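Local coordinates for MlnE (Bacillus amyloliquefaciens subsp. plantarum, PDB 5D2E), which forms the N-terminal, NADP-binding B-type ketoreductase of the macrolactin assembly line and probably reduces keto groups of polyketide intermediates, at residues Y292-A297 and L323-L328; K150-L155 and E192-T197; R126-F131 and F156-A161. One frame throughout, in Å; residues are numbered along the deposited sequence.

From the N terminus, the chain first meets interaction 3, where strand 127-133 receives helix 141-164 after a loop of 24 residues. Interaction 2 opens before that loop has closed: K150-L155 lies on the same helix, immediately before F156-A161, and reaches E192-T197 on helix 186-201. The two contacts therefore cross, and they also touch, with S154 OG 2.9 Å from H130 NE2. Together they tie one strand and two helices of the structural, N-terminal Rossmann-like half. Interaction 1 follows in series, closing a loop of 25 residues in the cofactor-binding KR half between helix 284-296 and the start of strand 326-329; its centre is about 40 Å from that of interaction 2.

Interaction 1: Y292-A297 and L323-L328; sequences YLAKQA and LGAEAL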
ATOM      1  N   TYR A 292      16.855  19.138   5.920  1.00 34.52           N
ATOM      2  CA  TYR A 292      16.895  18.591   7.264  1.00 34.62           C
ATOM      3  C   TYR A 292      18.122  17.735   7.505  1.00 34.32           C
ATOM      4  O   TYR A 292      18.843  17.903   8.543  1.00 34.71           O
ATOM      5  CB  TYR A 292      15.634  17.783   7.519  1.00 37.68           C
ATOM      6  CG  TYR A 292      15.550  17.190   8.919  1.00 38.27           C
ATOM      7  CD1 TYR A 292      15.218  17.989  10.007  1.00 38.84           C
ATOM      8  CD2 TYR A 292      15.803  15.852   9.142  1.00 40.37           C
ATOM      9  CE1 TYR A 292      15.124  17.477  11.273  1.00 42.55           C
ATOM     10  CE2 TYR A 292      15.695  15.325  10.430  1.00 42.96           C
ATOM     11  CZ  TYR A 292      15.345  16.144  11.482  1.00 42.03           C
ATOM     12  OH  TYR A 292      15.260  15.652  12.782  1.00 48.62           O
ATOM     13  N   LEU A 293      18.420  16.879   6.538  1.00 33.73           N
ATOM     14  CA  LEU A 293      19.590  15.970   6.648  1.00 33.27           C
ATOM     15  C   LEU A 293      20.941  16.723   6.505  1.00 35.82           C
ATOM     16  O   LEU A 293      21.932  16.393   7.152  1.00 35.99           O
ATOM     17  CB  LEU A 293      19.549  14.913   5.590  1.00 33.85           C
ATOM     18  CG  LEU A 293      18.394  13.870   5.656  1.00 38.52           C
ATOM     19  CD1 LEU A 293      18.717  12.687   4.744  1.00 36.34           C
ATOM     20  CD2 LEU A 293      18.153  13.421   7.088  1.00 38.37           C
ATOM     21  N   ALA A 294      20.972  17.697   5.614  1.00 34.57           N
ATOM     22  CA  ALA A 294      22.152  18.565   5.454  1.00 35.51           C
ATOM     23  C   ALA A 294      22.485  19.335   6.737  1.00 37.06           C
ATOM     24  O   ALA A 294      23.647  19.553   7.023  1.00 40.78           O
ATOM     25  CB  ALA A 294      21.921  19.530   4.311  1.00 36.63           C
ATOM     26  N   LYS A 295      21.477  19.679   7.539  1.00 35.08           N
ATOM     27  CA  LYS A 295      21.715  20.335   8.773  1.00 37.97           C
ATOM     28  C   LYS A 295      22.213  19.429   9.895  1.00 47.75           C
ATOM     29  O   LYS A 295      22.801  19.907  10.839  1.00 44.92           O
ATOM     30  CB  LYS A 295      20.464  21.016   9.188  1.00 38.80           C
ATOM     31  CG  LYS A 295      20.104  22.110   8.227  1.00 40.86           C
ATOM     32  CD  LYS A 295      18.862  22.788   8.754  1.00 41.68           C
ATOM     33  CE  LYS A 295      18.182  23.535   7.648  1.00 45.68           C
ATOM     34  NZ  LYS A 295      16.934  24.045   8.228  1.00 45.82           N
ATOM     35  N   GLN A 296      22.026  18.127   9.777  1.00 44.16           N
ATOM     36  CA  GLN A 296      22.489  17.207  10.816  1.00 43.77           C
ATOM     37  C   GLN A 296      23.972  16.927  10.730  1.00 43.91           C
ATOM     38  O   GLN A 296      24.589  16.601  11.712  1.00 45.73           O
ATOM     39  CB  GLN A 296      21.731  15.860  10.724  1.00 39.22           C
ATOM     40  CG  GLN A 296      20.324  15.929  11.282  1.00 40.71           C
ATOM     41  CD  GLN A 296      19.619  14.541  11.368  1.00 40.98           C
ATOM     42  OE1 GLN A 296      20.044  13.555  10.766  1.00 37.92           O
ATOM     43  NE2 GLN A 296      18.539  14.486  12.125  1.00 45.95           N
ATOM     44  N   ALA A 297      24.556  16.989   9.557  1.00 44.75           N
ATOM     45  CA  ALA A 297      25.925  16.575   9.430  1.00 43.61           C
ATOM     46  C   ALA A 297      26.367  16.932   8.057  1.00 44.99           C
ATOM     47  O   ALA A 297      25.542  17.230   7.194  1.00 42.77           O
ATOM     48  CB  ALA A 297      26.060  15.074   9.662  1.00 46.17           C
ATOM     49  N   LEU A 323      24.712  24.576   3.171  1.00 45.42           N
ATOM     50  CA  LEU A 323      24.521  24.024   4.520  1.00 41.34           C
ATOM     51  C   LEU A 323      25.633  23.008   4.897  1.00 46.11           C
ATOM     52  O   LEU A 323      25.585  22.359   5.947  1.00 46.64           O
ATOM     53  CB  LEU A 323      23.130  23.355   4.636  1.00 41.28           C
ATOM     54  CG  LEU A 323      21.890  24.237   4.576  1.00 39.19           C
ATOM     55  CD1 LEU A 323      20.666  23.436   4.237  1.00 41.71           C
ATOM     56  CD2 LEU A 323      21.643  25.046   5.812  1.00 42.71           C
ATOM     57  N   GLY A 324      26.597  22.807   4.029  1.00 40.99           N
ATOM     58  CA  GLY A 324      27.664  21.925   4.362  1.00 41.34           C
ATOM     59  C   GLY A 324      27.678  20.694   3.522  1.00 45.28           C
ATOM     60  O   GLY A 324      28.670  20.001   3.531  1.00 48.12           O
ATOM     61  N   ALA A 325      26.608  20.414   2.767  1.00 41.23           N
ATOM     62  CA  ALA A 325      26.556  19.179   2.017  1.00 36.19           C
ATOM     63  C   ALA A 325      27.289  19.268   0.719  1.00 38.68           C
ATOM     64  O   ALA A 325      27.549  20.339   0.192  1.00 44.39           O
ATOM     65  CB  ALA A 325      25.120  18.783   1.739  1.00 36.95           C
ATOM     66  N   GLU A 326      27.575  18.113   0.169  1.00 33.97           N
ATOM     67  CA  GLU A 326      27.866  18.010  -1.227  1.00 36.75           C
ATOM     68  C   GLU A 326      26.560  17.420  -1.856  1.00 41.14           C
ATOM     69  O   GLU A 326      25.980  16.509  -1.285  1.00 41.89           O
ATOM     70  CB  GLU A 326      29.031  17.082  -1.348  1.00 38.71           C
ATOM     71  CG  GLU A 326      29.538  16.872  -2.736  1.00 47.59           C
ATOM     72  CD  GLU A 326      30.852  16.070  -2.715  1.00 51.95           C
ATOM     73  OE1 GLU A 326      31.530  15.995  -1.670  1.00 54.02           O
ATOM     74  OE2 GLU A 326      31.207  15.526  -3.761  1.00 57.09           O
ATOM     75  N   ALA A 327      26.096  17.922  -2.990  1.00 37.34           N
ATOM     76  CA  ALA A 327      24.759  17.536  -3.472  1.00 34.98           C
ATOM     77  C   ALA A 327      24.727  17.461  -4.966  1.00 37.50           C
ATOM     78  O   ALA A 327      25.193  18.386  -5.647  1.00 36.07           O
ATOM     79  CB  ALA A 327      23.728  18.564  -2.979  1.00 35.06           C
ATOM     80  N   LEU A 328      24.194  16.374  -5.509  1.00 32.74           N
ATOM     81  CA  LEU A 328      24.017  16.227  -6.914  1.00 30.59           C
ATOM     82  C   LEU A 328      22.521  16.053  -7.202  1.00 31.87           C
ATOM     83  O   LEU A 328      21.747  15.607  -6.320  1.00 31.85           O
ATOM     84  CB  LEU A 328      24.737  15.000  -7.413  1.00 35.54           C
ATOM     85  CG  LEU A 328      26.234  15.030  -7.137  1.00 43.99           C
ATOM     86  CD1 LEU A 328      26.797  13.762  -7.739  1.00 44.04           C
ATOM     87  CD2 LEU A 328      26.826  16.265  -7.798  1.00 47.75           C
TER
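L323 reaches the last turns of helix 284-296 through its CB and both methyl branches, which divide between A294 and K295. The CB of A294 points at the neighbouring segment and meets L323 CB at 4.0 Å, with L323 CD1 at 4.1 Å from the same methyl. The other branch, L323 CD2, lies against the aliphatic part of K295, 4.1 Å from K295 CG and 4.2 Å from K295 CE. The K295 chain is extended beyond CG, which lets its methylenes pass at a slant across the leucine and carries the amine outward, where NZ makes a long, weak ion pair with E24. L323 has CG opposite the carbonyl carbon (chi1 -68°), the setting that brings its fork to the helix.

Here the end of helix 284-296 packs on the link between helix 311-321 and strand 326-329, within the Rossmann fold of the KR domain; helix 284-296 itself follows the glycine-rich cofactor turn. The link turns at G324, whose positive phi (113°) belongs to the Schellman motif closing the preceding helix, a backbone shape that glycine takes readily. Past this bend the chain brings A325 CB to 4.2 Å from A294 CB, so the small A294 methyl sits against both L323 and A325, while L320 of helix 311-321 also touches it. No hydrogen bond joins the two segments. A294 and A325 are buried, whereas the K295 side of the contact is exposed to solvent.

Interaction 2: K150-L155 and E192-T197; sequences KSLYSL and ESFLKT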
ATOM      1  N   LYS A 150      -3.420 -10.359 -11.738  1.00 26.14           N
ATOM      2  CA  LYS A 150      -4.294 -11.216 -10.970  1.00 28.01           C
ATOM      3  C   LYS A 150      -5.038 -10.501  -9.884  1.00 30.49           C
ATOM      4  O   LYS A 150      -5.990 -11.051  -9.348  1.00 33.78           O
ATOM      5  CB  LYS A 150      -3.481 -12.354 -10.373  1.00 30.59           C
ATOM      6  CG  LYS A 150      -2.992 -13.423 -11.410  1.00 32.52           C
ATOM      7  CD  LYS A 150      -1.998 -14.358 -10.695  1.00 34.37           C
ATOM      8  CE  LYS A 150      -1.751 -15.749 -11.246  1.00 43.99           C
ATOM      9  NZ  LYS A 150      -1.247 -15.683 -12.625  1.00 51.33           N
ATOM     10  N   SER A 151      -4.654  -9.270  -9.549  1.00 24.47           N
ATOM     11  CA  SER A 151      -5.177  -8.655  -8.357  1.00 26.75           C
ATOM     12  C   SER A 151      -5.717  -7.262  -8.716  1.00 25.75           C
ATOM     13  O   SER A 151      -6.855  -7.128  -9.137  1.00 25.05           O
ATOM     14  CB  SER A 151      -4.134  -8.608  -7.230  1.00 26.69           C
ATOM     15  OG  SER A 151      -2.883  -7.991  -7.621  1.00 24.97           O
ATOM     16  N   LEU A 152      -4.879  -6.243  -8.628  1.00 23.23           N
ATOM     17  CA  LEU A 152      -5.278  -4.851  -8.909  1.00 24.24           C
ATOM     18  C   LEU A 152      -5.952  -4.656 -10.240  1.00 22.21           C
ATOM     19  O   LEU A 152      -7.073  -4.107 -10.303  1.00 25.56           O
ATOM     20  CB  LEU A 152      -4.033  -3.933  -8.823  1.00 26.22           C
ATOM     21  CG  LEU A 152      -4.231  -2.457  -9.266  1.00 27.52           C
ATOM     22  CD1 LEU A 152      -5.155  -1.767  -8.274  1.00 27.61           C
ATOM     23  CD2 LEU A 152      -2.858  -1.805  -9.430  1.00 29.95           C
ATOM     24  N   TYR A 153      -5.342  -5.133 -11.317  1.00 23.95           N
ATOM     25  CA  TYR A 153      -5.926  -4.862 -12.598  1.00 24.34           C
ATOM     26  C   TYR A 153      -7.218  -5.656 -12.878  1.00 25.90           C
ATOM     27  O   TYR A 153      -8.172  -5.111 -13.418  1.00 26.73           O
ATOM     28  CB  TYR A 153      -4.923  -4.968 -13.730  1.00 24.14           C
ATOM     29  CG  TYR A 153      -3.867  -3.853 -13.703  1.00 28.30           C
ATOM     30  CD1 TYR A 153      -4.215  -2.537 -13.914  1.00 30.60           C
ATOM     31  CD2 TYR A 153      -2.540  -4.128 -13.489  1.00 27.84           C
ATOM     32  CE1 TYR A 153      -3.246  -1.506 -13.877  1.00 30.88           C
ATOM     33  CE2 TYR A 153      -1.569  -3.116 -13.443  1.00 28.29           C
ATOM     34  CZ  TYR A 153      -1.919  -1.824 -13.655  1.00 31.67           C
ATOM     35  OH  TYR A 153      -0.944  -0.875 -13.598  1.00 32.04           O
ATOM     36  N   SER A 154      -7.258  -6.903 -12.460  1.00 23.83           N
ATOM     37  CA  SER A 154      -8.437  -7.712 -12.659  1.00 23.72           C
ATOM     38  C   SER A 154      -9.586  -7.066 -11.878  1.00 24.59           C
ATOM     39  O   SER A 154     -10.720  -6.944 -12.345  1.00 25.00           O
ATOM     40  CB  SER A 154      -8.204  -9.142 -12.101  1.00 29.01           C
ATOM     41  OG  SER A 154      -9.501  -9.791 -12.114  1.00 32.83           O
ATOM     42  N   LEU A 155      -9.306  -6.639 -10.669  1.00 25.21           N
ATOM     43  CA  LEU A 155     -10.339  -5.988  -9.850  1.00 26.40           C
ATOM     44  C   LEU A 155     -10.783  -4.657 -10.426  1.00 25.66           C
ATOM     45  O   LEU A 155     -11.951  -4.335 -10.351  1.00 26.16           O
ATOM     46  CB  LEU A 155      -9.868  -5.815  -8.395  1.00 27.54           C
ATOM     47  CG  LEU A 155      -9.875  -7.068  -7.486  1.00 29.07           C
ATOM     48  CD1 LEU A 155      -9.099  -6.741  -6.242  1.00 29.06           C
ATOM     49  CD2 LEU A 155     -11.274  -7.634  -7.161  1.00 27.90           C
ATOM     50  N   GLU A 192      -6.232  -4.511  -0.166  1.00 24.71           N
ATOM     51  CA  GLU A 192      -7.114  -4.039   0.838  1.00 28.57           C
ATOM     52  C   GLU A 192      -7.311  -2.501   0.740  1.00 27.19           C
ATOM     53  O   GLU A 192      -8.426  -2.030   0.879  1.00 28.15           O
ATOM     54  CB  GLU A 192      -6.570  -4.368   2.216  1.00 31.56           C
ATOM     55  CG  GLU A 192      -7.438  -3.847   3.353  1.00 41.72           C
ATOM     56  CD  GLU A 192      -6.660  -3.642   4.666  1.00 55.66           C
ATOM     57  OE1 GLU A 192      -5.403  -3.748   4.673  1.00 62.88           O
ATOM     58  OE2 GLU A 192      -7.322  -3.370   5.694  1.00 64.80           O
ATOM     59  N   SER A 193      -6.214  -1.769   0.511  1.00 27.03           N
ATOM     60  CA  SER A 193      -6.231  -0.283   0.407  1.00 26.39           C
ATOM     61  C   SER A 193      -7.060   0.132  -0.806  1.00 27.30           C
ATOM     62  O   SER A 193      -7.848   1.012  -0.713  1.00 28.22           O
ATOM     63  CB  SER A 193      -4.823   0.217   0.210  1.00 27.47           C
ATOM     64  OG  SER A 193      -3.984  -0.144   1.268  1.00 29.39           O
ATOM     65  N   PHE A 194      -6.952  -0.602  -1.924  1.00 27.79           N
ATOM     66  CA  PHE A 194      -7.797  -0.381  -3.111  1.00 27.16           C
ATOM     67  C   PHE A 194      -9.271  -0.637  -2.770  1.00 28.07           C
ATOM     68  O   PHE A 194     -10.139   0.178  -3.087  1.00 26.09           O
ATOM     69  CB  PHE A 194      -7.288  -1.315  -4.235  1.00 27.57           C
ATOM     70  CG  PHE A 194      -8.027  -1.231  -5.502  1.00 28.14           C
ATOM     71  CD1 PHE A 194      -7.687  -0.255  -6.443  1.00 29.82           C
ATOM     72  CD2 PHE A 194      -9.031  -2.134  -5.786  1.00 30.12           C
ATOM     73  CE1 PHE A 194      -8.394  -0.143  -7.617  1.00 31.85           C
ATOM     74  CE2 PHE A 194      -9.738  -2.047  -6.965  1.00 30.88           C
ATOM     75  CZ  PHE A 194      -9.409  -1.036  -7.874  1.00 30.58           C
ATOM     76  N   LEU A 195      -9.571  -1.775  -2.165  1.00 25.91           N
ATOM     77  CA  LEU A 195     -10.966  -2.135  -1.891  1.00 26.60           C
ATOM     78  C   LEU A 195     -11.655  -1.168  -0.939  1.00 27.94           C
ATOM     79  O   LEU A 195     -12.869  -0.873  -1.076  1.00 28.72           O
ATOM     80  CB  LEU A 195     -11.056  -3.557  -1.292  1.00 27.12           C
ATOM     81  CG  LEU A 195     -10.567  -4.691  -2.205  1.00 27.08           C
ATOM     82  CD1 LEU A 195     -10.441  -6.001  -1.466  1.00 28.94           C
ATOM     83  CD2 LEU A 195     -11.530  -4.837  -3.377  1.00 27.36           C
ATOM     84  N   LYS A 196     -10.936  -0.706   0.053  1.00 27.99           N
ATOM     85  CA  LYS A 196     -11.500   0.270   0.997  1.00 30.51           C
ATOM     86  C   LYS A 196     -11.896   1.504   0.221  1.00 27.99           C
ATOM     87  O   LYS A 196     -12.897   2.121   0.518  1.00 28.61           O
ATOM     88  CB  LYS A 196     -10.468   0.717   2.023  1.00 31.79           C
ATOM     89  CG  LYS A 196     -10.258  -0.249   3.149  1.00 37.11           C
ATOM     90  CD  LYS A 196      -9.199   0.375   4.062  1.00 38.56           C
ATOM     91  CE  LYS A 196      -9.311  -0.171   5.447  1.00 42.11           C
ATOM     92  NZ  LYS A 196      -7.948  -0.047   6.001  1.00 44.59           N
ATOM     93  N   THR A 197     -11.115   1.863  -0.786  1.00 26.90           N
ATOM     94  CA  THR A 197     -11.500   3.088  -1.545  1.00 30.75           C
ATOM     95  C   THR A 197     -12.624   2.829  -2.551  1.00 31.41           C
ATOM     96  O   THR A 197     -13.499   3.662  -2.701  1.00 31.61           O
ATOM     97  CB  THR A 197     -10.341   4.062  -1.935  1.00 36.39           C
ATOM     98  OG1 THR A 197     -10.590   4.903  -3.145  1.00 37.70           O
ATOM     99  CG2 THR A 197      -9.009   3.508  -1.782  1.00 27.31           C
TER
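L152 lays its CD1 methyl over one face of the F194 phenyl ring, 3.5 Å from F194 CD1 and 3.7 Å from F194 CE1, and the leucine side chain stands roughly perpendicular to that of F194. Both have CG opposite the backbone nitrogen. In L152 (chi1 173°) this brings the end of the side chain nearer to the neighbouring helix than its first bond would suggest; in F194 (chi1 180°) it carries the ring out toward helix 141-164. The second L152 methyl serves a different aromatic: CD2 sits 4.3 Å above the centre of the Y153 ring, so the leucine fork stands between two rings. Y153 in turn makes a cation-pi contact with K374.

The two helices, 141-164 and 186-201, belong to the structural half of the ketoreductase, the Rossmann-like subdomain that in polyketide synthases accompanies the cofactor-binding one. Their short segments run nearly parallel, at 21° with axes 10.9 Å apart, a wide spacing that the phenyl ring of F194 bridges. One turn further along, L155 approaches the same ring obliquely, its CB 4.0 Å from F194 CE2. L155 CD1 reaches L195 CD2 at 4.2 Å. All four residues are buried and every cross-contact is apolar. The F194 side chain also touches S419, and L152 touches F423, both on helix 419-437 of the cofactor-binding half; F194 lies about 9 Å, side chain to side chain, from the NADP-binding Y421.

Interaction 3: R126-F131 and F156-A161; sequences RHIIHF and FQMFQA
M158 carries the helical side of this contact, pushing its thioether between I128 and H130 of strand 127-133. The helix enters with F156, whose ring is turned to loop residues I369 and K372, and then Q157, which packs on Y111 of helix 108-120. At M158 the first bond points to the strand. CG lies opposite the backbone nitrogen (chi1 178°) and the next torsion is also extended, so the chain runs out to SD, which comes 4.1 Å from I128 CG2. The I128 and M158 side chains run antiparallel, side by side. The same sulfur stands 4.3 Å from H130 CD2 and 5.4 Å from the centroid of the imidazole, approaching it obliquely at 70° from the ring normal, a sulfur-aromatic contact. Beyond SD the chain bends (chi3 80°), and the methyl folds back within its own helix: M158 CE lies 3.6 Å above the centre of the F159 ring. Next along, Q160 gives its NE2 to the carbonyl oxygens of K372 and I369, and A161 packs against Y111 and D112.

Strand and helix are the first two elements of a Rossmann-type beta-alpha-beta unit completed by strand 171-180, in the structural half of the enzyme. F63 of strand 60-64 touches both I128 and M158, extending the apolar layer to the neighbouring strand.

No hydrogen bond links the two segments. H130 meets the sulfur through a ring carbon, CD2, while its NE2 is hydrogen-bonded to S154, one turn before M158 on the same helix. The buried imidazole thus has S154 as a polar partner for NE2, and L155 and M158 of that helix both pack at CD2, which should restrict rotation of the ring; the grip between the segments themselves rests on dispersion with a polarisable sulfur.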
ATOM      1  N   ARG A 126     -25.108 -11.277  -6.119  1.00 30.36           N
ATOM      2  CA  ARG A 126     -24.890 -10.473  -4.973  1.00 28.43           C
ATOM      3  C   ARG A 126     -23.538 -10.793  -4.293  1.00 30.17           C
ATOM      4  O   ARG A 126     -22.772  -9.912  -3.959  1.00 32.81           O
ATOM      5  CB  ARG A 126     -25.970 -10.694  -3.967  1.00 35.06           C
ATOM      6  CG  ARG A 126     -26.328  -9.377  -3.260  1.00 45.10           C
ATOM      7  CD  ARG A 126     -26.315  -9.583  -1.815  1.00 48.68           C
ATOM      8  NE  ARG A 126     -26.392  -8.330  -1.069  1.00 55.74           N
ATOM      9  CZ  ARG A 126     -27.526  -7.770  -0.696  1.00 56.89           C
ATOM     10  NH1 ARG A 126     -28.680  -8.289  -1.087  1.00 62.35           N
ATOM     11  NH2 ARG A 126     -27.510  -6.673   0.043  1.00 62.36           N
ATOM     12  N   HIS A 127     -23.208 -12.065  -4.171  1.00 28.26           N
ATOM     13  CA  HIS A 127     -21.948 -12.462  -3.564  1.00 29.87           C
ATOM     14  C   HIS A 127     -20.918 -12.780  -4.586  1.00 28.25           C
ATOM     15  O   HIS A 127     -21.107 -13.673  -5.365  1.00 27.94           O
ATOM     16  CB  HIS A 127     -22.189 -13.646  -2.661  1.00 33.41           C
ATOM     17  CG  HIS A 127     -23.426 -13.473  -1.855  1.00 44.19           C
ATOM     18  ND1 HIS A 127     -23.422 -12.854  -0.626  1.00 44.37           N
ATOM     19  CD2 HIS A 127     -24.729 -13.660  -2.185  1.00 47.95           C
ATOM     20  CE1 HIS A 127     -24.655 -12.730  -0.194  1.00 44.72           C
ATOM     21  NE2 HIS A 127     -25.469 -13.216  -1.119  1.00 49.55           N
ATOM     22  N   ILE A 128     -19.799 -12.047  -4.561  1.00 26.46           N
ATOM     23  CA  ILE A 128     -18.756 -12.182  -5.521  1.00 26.67           C
ATOM     24  C   ILE A 128     -17.531 -12.650  -4.780  1.00 27.69           C
ATOM     25  O   ILE A 128     -17.216 -12.070  -3.740  1.00 27.20           O
ATOM     26  CB  ILE A 128     -18.367 -10.826  -6.164  1.00 29.11           C
ATOM     27  CG1 ILE A 128     -19.566 -10.005  -6.627  1.00 34.16           C
ATOM     28  CG2 ILE A 128     -17.375 -11.045  -7.247  1.00 28.57           C
ATOM     29  CD1 ILE A 128     -20.561 -10.715  -7.448  1.00 39.04           C
ATOM     30  N   ILE A 129     -16.885 -13.701  -5.311  1.00 25.93           N
ATOM     31  CA  ILE A 129     -15.659 -14.256  -4.795  1.00 24.91           C
ATOM     32  C   ILE A 129     -14.593 -14.041  -5.885  1.00 28.03           C
ATOM     33  O   ILE A 129     -14.701 -14.483  -6.998  1.00 26.28           O
ATOM     34  CB  ILE A 129     -15.699 -15.728  -4.399  1.00 28.63           C
ATOM     35  CG1 ILE A 129     -16.871 -16.031  -3.436  1.00 27.55           C
ATOM     36  CG2 ILE A 129     -14.319 -16.188  -3.905  1.00 29.03           C
ATOM     37  CD1 ILE A 129     -16.799 -15.357  -2.141  1.00 33.76           C
ATOM     38  N   HIS A 130     -13.534 -13.301  -5.521  1.00 22.53           N
ATOM     39  CA  HIS A 130     -12.434 -13.109  -6.428  1.00 23.25           C
ATOM     40  C   HIS A 130     -11.248 -13.858  -5.873  1.00 24.65           C
ATOM     41  O   HIS A 130     -10.652 -13.478  -4.838  1.00 24.23           O
ATOM     42  CB  HIS A 130     -12.129 -11.633  -6.540  1.00 24.11           C
ATOM     43  CG  HIS A 130     -11.137 -11.309  -7.605  1.00 22.38           C
ATOM     44  ND1 HIS A 130      -9.777 -11.385  -7.395  1.00 22.76           N
ATOM     45  CD2 HIS A 130     -11.297 -10.841  -8.870  1.00 25.84           C
ATOM     46  CE1 HIS A 130      -9.135 -11.060  -8.504  1.00 24.16           C
ATOM     47  NE2 HIS A 130     -10.032 -10.685  -9.405  1.00 26.65           N
ATOM     48  N   PHE A 131     -10.884 -14.953  -6.533  1.00 25.61           N
ATOM     49  CA  PHE A 131      -9.772 -15.757  -6.077  1.00 24.85           C
ATOM     50  C   PHE A 131      -8.829 -16.159  -7.214  1.00 28.45           C
ATOM     51  O   PHE A 131      -8.762 -17.333  -7.606  1.00 26.61           O
ATOM     52  CB  PHE A 131     -10.324 -17.027  -5.386  1.00 25.15           C
ATOM     53  CG  PHE A 131      -9.245 -17.940  -4.749  1.00 25.66           C
ATOM     54  CD1 PHE A 131      -8.062 -17.453  -4.282  1.00 27.68           C
ATOM     55  CD2 PHE A 131      -9.484 -19.279  -4.600  1.00 27.33           C
ATOM     56  CE1 PHE A 131      -7.118 -18.292  -3.657  1.00 30.18           C
ATOM     57  CE2 PHE A 131      -8.558 -20.117  -3.999  1.00 30.76           C
ATOM     58  CZ  PHE A 131      -7.389 -19.614  -3.501  1.00 30.31           C
ATOM     59  N   PHE A 156      -9.842  -3.893 -10.951  1.00 23.78           N
ATOM     60  CA  PHE A 156     -10.202  -2.643 -11.599  1.00 24.87           C
ATOM     61  C   PHE A 156     -11.135  -2.920 -12.785  1.00 26.78           C
ATOM     62  O   PHE A 156     -12.202  -2.285 -12.860  1.00 25.95           O
ATOM     63  CB  PHE A 156      -8.966  -1.941 -12.060  1.00 26.47           C
ATOM     64  CG  PHE A 156      -9.212  -0.946 -13.133  1.00 26.31           C
ATOM     65  CD1 PHE A 156      -9.889   0.227 -12.850  1.00 28.85           C
ATOM     66  CD2 PHE A 156      -8.765  -1.187 -14.396  1.00 28.27           C
ATOM     67  CE1 PHE A 156     -10.135   1.148 -13.851  1.00 28.75           C
ATOM     68  CE2 PHE A 156      -9.007  -0.280 -15.386  1.00 30.19           C
ATOM     69  CZ  PHE A 156      -9.669   0.898 -15.108  1.00 27.49           C
ATOM     70  N   GLN A 157     -10.768  -3.877 -13.657  1.00 23.95           N
ATOM     71  CA  GLN A 157     -11.632  -4.224 -14.783  1.00 24.94           C
ATOM     72  C   GLN A 157     -13.030  -4.671 -14.283  1.00 27.12           C
ATOM     73  O   GLN A 157     -14.087  -4.282 -14.847  1.00 24.94           O
ATOM     74  CB  GLN A 157     -11.036  -5.255 -15.718  1.00 25.74           C
ATOM     75  CG  GLN A 157      -9.699  -4.922 -16.390  1.00 26.14           C
ATOM     76  CD  GLN A 157      -9.706  -3.695 -17.294  1.00 30.83           C
ATOM     77  OE1 GLN A 157      -8.649  -3.200 -17.780  1.00 33.12           O
ATOM     78  NE2 GLN A 157     -10.895  -3.241 -17.593  1.00 27.11           N
ATOM     79  N   MET A 158     -13.044  -5.484 -13.227  1.00 25.08           N
ATOM     80  CA  MET A 158     -14.269  -6.045 -12.733  1.00 25.41           C
ATOM     81  C   MET A 158     -15.167  -4.959 -12.177  1.00 26.52           C
ATOM     82  O   MET A 158     -16.325  -4.874 -12.539  1.00 24.76           O
ATOM     83  CB  MET A 158     -13.975  -7.091 -11.666  1.00 24.86           C
ATOM     84  CG  MET A 158     -15.246  -7.695 -11.072  1.00 29.20           C
ATOM     85  SD  MET A 158     -14.943  -8.565  -9.503  1.00 30.43           S
ATOM     86  CE  MET A 158     -14.879  -7.125  -8.409  1.00 30.87           C
ATOM     87  N   PHE A 159     -14.629  -4.066 -11.339  1.00 24.05           N
ATOM     88  CA  PHE A 159     -15.481  -3.037 -10.752  1.00 26.56           C
ATOM     89  C   PHE A 159     -15.924  -2.024 -11.800  1.00 27.46           C
ATOM     90  O   PHE A 159     -17.070  -1.625 -11.818  1.00 29.14           O
ATOM     91  CB  PHE A 159     -14.775  -2.294  -9.645  1.00 27.28           C
ATOM     92  CG  PHE A 159     -14.654  -3.057  -8.394  1.00 27.79           C
ATOM     93  CD1 PHE A 159     -15.789  -3.443  -7.707  1.00 28.25           C
ATOM     94  CD2 PHE A 159     -13.412  -3.312  -7.831  1.00 31.71           C
ATOM     95  CE1 PHE A 159     -15.707  -4.132  -6.519  1.00 30.08           C
ATOM     96  CE2 PHE A 159     -13.325  -3.999  -6.635  1.00 27.55           C
ATOM     97  CZ  PHE A 159     -14.458  -4.412  -5.985  1.00 28.56           C
ATOM     98  N   GLN A 160     -15.056  -1.655 -12.720  1.00 25.35           N
ATOM     99  CA  GLN A 160     -15.460  -0.727 -13.710  1.00 27.76           C
ATOM    100  C   GLN A 160     -16.586  -1.302 -14.593  1.00 29.21           C
ATOM    101  O   GLN A 160     -17.555  -0.611 -14.887  1.00 27.15           O
ATOM    102  CB  GLN A 160     -14.286  -0.269 -14.514  1.00 31.31           C
ATOM    103  CG  GLN A 160     -14.541   1.040 -15.193  1.00 34.71           C
ATOM    104  CD  GLN A 160     -13.316   1.559 -15.950  1.00 33.19           C
ATOM    105  OE1 GLN A 160     -12.954   1.006 -16.986  1.00 30.19           O
ATOM    106  NE2 GLN A 160     -12.748   2.689 -15.484  1.00 29.26           N
ATOM    107  N   ALA A 161     -16.408  -2.533 -15.057  1.00 26.80           N
ATOM    108  CA  ALA A 161     -17.416  -3.210 -15.873  1.00 28.14           C
ATOM    109  C   ALA A 161     -18.690  -3.369 -15.093  1.00 26.80           C
ATOM    110  O   ALA A 161     -19.786  -3.153 -15.667  1.00 29.09           O
ATOM    111  CB  ALA A 161     -16.914  -4.580 -16.327  1.00 27.24           C
TER